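ChrR-like cupin domain-containing protein (Ralstonia eutropha, PDB 3CJX) is of unknown function but has a cupin-like beta fold and belongs to the ChrR-like cupin family. Local coordinates at residues Phe100-Pro103 / Arg104-Gly108. Numbering follows the deposited sequence. Where two conformers were deposited one is given.
Sequences FNTP and RDNEG
Pro103 and Asn106 bracket a type I beta turn, closed by the nearly straight hydrogen bond from Asn106 N to Pro103 O (3.2 Å, 169° at the hydrogen). The backbone angles of Arg104 and Asp105 set the turn type; proline is tolerated at the first position, since the turn draws on its carbonyl oxygen and needs no N-H from it, and its ring gives Asn106 a non-polar surface to lie against. The same two residues also meet through their side chains. With CG anti to its own carbonyl carbon (chi1 -69°), Asn106 lays its amide against Pro103, with OD1 over a face of the ring, 3.4 Å from both CB and CG, while ND2 lies 3.8 Å from Thr102 CB. This is van der Waals contact; the polar grip comes from the backbone carbonyl of Cys73, which takes a hydrogen bond from ND2 and helps to set which way the amide faces. Thr102 is tied in too: its hydroxyl donates to Ala51 O and accepts from Leu54 N, a double role that suits a buried threonine just past the end of strand 97-101, where its backbone still bonds to Leu54. Between the turn's ends, Arg104 and Asp105 occupy the exposed corners, where charged side chains can remain hydrated; Asp105 brings OD2 to 3.9 Å from Pro103 CB. The arrangement is a type I beta turn with proline at its first position, in the surface connection that carries the chain from strand 97-101 of one sheet to strand 110-117 of the other in the cupin-like fold.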
ATOM      1  N   PHE A 100      -3.765   7.297   9.179  1.00 35.89           N
ATOM      2  CA  PHE A 100      -2.338   7.008   9.259  1.00 35.77           C
ATOM      3  C   PHE A 100      -1.543   8.294   9.504  1.00 35.08           C
ATOM      4  O   PHE A 100      -1.803   9.323   8.882  1.00 34.59           O
ATOM      5  CB  PHE A 100      -1.896   6.344   7.935  1.00 35.34           C
ATOM      6  CG  PHE A 100      -0.478   5.855   7.911  1.00 36.25           C
ATOM      7  CD1 PHE A 100       0.552   6.683   7.474  1.00 37.30           C
ATOM      8  CD2 PHE A 100      -0.177   4.552   8.264  1.00 37.44           C
ATOM      9  CE1 PHE A 100       1.857   6.230   7.429  1.00 37.64           C
ATOM     10  CE2 PHE A 100       1.124   4.084   8.230  1.00 37.52           C
ATOM     11  CZ  PHE A 100       2.143   4.910   7.809  1.00 37.60           C
ATOM     12  N   ASN A 101      -0.586   8.222  10.419  1.00 33.93           N
ATOM     13  CA  ASN A 101       0.299   9.327  10.704  1.00 34.48           C
ATOM     14  C   ASN A 101       1.716   8.816  10.910  1.00 34.65           C
ATOM     15  O   ASN A 101       1.898   7.753  11.518  1.00 33.63           O
ATOM     16  CB  ASN A 101      -0.067  10.016  12.023  1.00 34.87           C
ATOM     17  CG  ASN A 101      -1.430  10.681  12.009  1.00 34.89           C
ATOM     18  OD1 ASN A 101      -1.569  11.835  11.593  1.00 34.60           O
ATOM     19  ND2 ASN A 101      -2.419   9.996  12.568  1.00 32.81           N
ATOM     20  N   THR A 102       2.703   9.551  10.391  1.00 34.53           N
ATOM     21  CA  THR A 102       4.095   9.303  10.739  1.00 34.36           C
ATOM     22  C   THR A 102       4.465  10.530  11.541  1.00 34.45           C
ATOM     23  O   THR A 102       4.337  11.646  11.042  1.00 34.55           O
ATOM     24  CB  THR A 102       5.080   9.148   9.559  1.00 34.36           C
ATOM     25  OG1 THR A 102       4.907  10.210   8.614  1.00 33.16           O
ATOM     26  CG2 THR A 102       4.907   7.802   8.883  1.00 32.58           C
ATOM     27  N   PRO A 103       4.901  10.339  12.790  1.00 35.78           N
ATOM     28  CA  PRO A 103       5.325  11.496  13.591  1.00 36.28           C
ATOM     29  C   PRO A 103       6.384  12.348  12.914  1.00 36.83           C
ATOM     30  O   PRO A 103       7.271  11.805  12.255  1.00 36.30           O
ATOM     31  CB  PRO A 103       5.961  10.857  14.834  1.00 35.59           C
ATOM     32  CG  PRO A 103       5.376   9.488  14.916  1.00 36.46           C
ATOM     33  CD  PRO A 103       5.042   9.062  13.522  1.00 36.20           C
ATOM     34  N   ARG A 104       6.318  13.665  13.107  1.00 38.54           N
ATOM     35  CA  ARG A 104       7.350  14.560  12.572  1.00 40.02           C
ATOM     36  C   ARG A 104       8.733  14.229  13.131  1.00 40.24           C
ATOM     37  O   ARG A 104       9.747  14.481  12.476  1.00 40.95           O
ATOM     38  CB  ARG A 104       7.056  16.017  12.909  1.00 39.94           C
ATOM     39  CG  ARG A 104       7.946  16.966  12.120  1.00 44.30           C
ATOM     40  CD  ARG A 104       7.564  18.434  12.238  1.00 52.60           C
ATOM     41  NE  ARG A 104       7.767  19.007  13.568  1.00 52.23           N
ATOM     42  CZ  ARG A 104       7.499  20.273  13.880  1.00 54.30           C
ATOM     43  NH1 ARG A 104       7.009  21.117  12.972  1.00 57.48           N
ATOM     44  NH2 ARG A 104       7.717  20.698  15.113  1.00 58.84           N
ATOM     45  N   ASP A 105       8.769  13.628  14.322  1.00 39.80           N
ATOM     46  CA  ASP A 105      10.023  13.359  14.990  1.00 39.81           C
ATOM     47  C   ASP A 105      10.727  12.099  14.541  1.00 39.13           C
ATOM     48  O   ASP A 105      11.758  11.768  15.110  1.00 40.03           O
ATOM     49  CB  ASP A 105       9.813  13.270  16.492  1.00 40.31           C
ATOM     50  CG  ASP A 105       8.679  14.138  16.975  1.00 44.88           C
ATOM     51  OD1 ASP A 105       8.890  15.365  17.158  1.00 47.93           O
ATOM     52  OD2 ASP A 105       7.586  13.568  17.194  1.00 50.42           O
ATOM     53  N   ASN A 106      10.192  11.373  13.567  1.00 38.70           N
ATOM     54  CA  ASN A 106      10.898  10.195  13.067  1.00 38.40           C
ATOM     55  C   ASN A 106      12.203  10.674  12.440  1.00 39.20           C
ATOM     56  O   ASN A 106      12.188  11.671  11.713  1.00 38.78           O
ATOM     57  CB  ASN A 106      10.085   9.459  11.989  1.00 37.92           C
ATOM     58  CG  ASN A 106       8.844   8.784  12.528  1.00 36.66           C
ATOM     59  OD1 ASN A 106       8.539   8.866  13.712  1.00 40.96           O
ATOM     60  ND2 ASN A 106       8.113   8.117  11.653  1.00 34.52           N
ATOM     61  N   GLU A 107      13.323  10.001  12.712  1.00 40.48           N
ATOM     62  CA  GLU A 107      14.580  10.421  12.109  0.50 40.73           C
ATOM     63  C   GLU A 107      14.657   9.965  10.647  1.00 40.69           C
ATOM     64  O   GLU A 107      15.361  10.577   9.852  1.00 43.01           O
ATOM     65  CB  GLU A 107      15.779   9.924  12.926  0.50 41.06           C
ATOM     66  CG  GLU A 107      17.093  10.713  12.696  0.50 40.26           C
ATOM     67  CD  GLU A 107      17.069  12.135  13.237  0.50 31.97           C
ATOM     68  OE1 GLU A 107      16.009  12.605  13.708  0.50 26.59           O
ATOM     69  OE2 GLU A 107      18.134  12.784  13.198  0.50 33.90           O
ATOM     70  N   GLY A 108      13.917   8.924  10.290  1.00 39.53           N
ATOM     71  CA  GLY A 108      13.927   8.461   8.919  1.00 38.98           C
ATOM     72  C   GLY A 108      12.623   7.911   8.379  1.00 38.53           C
ATOM     73  O   GLY A 108      11.528   8.268   8.820  1.00 38.19           O
TER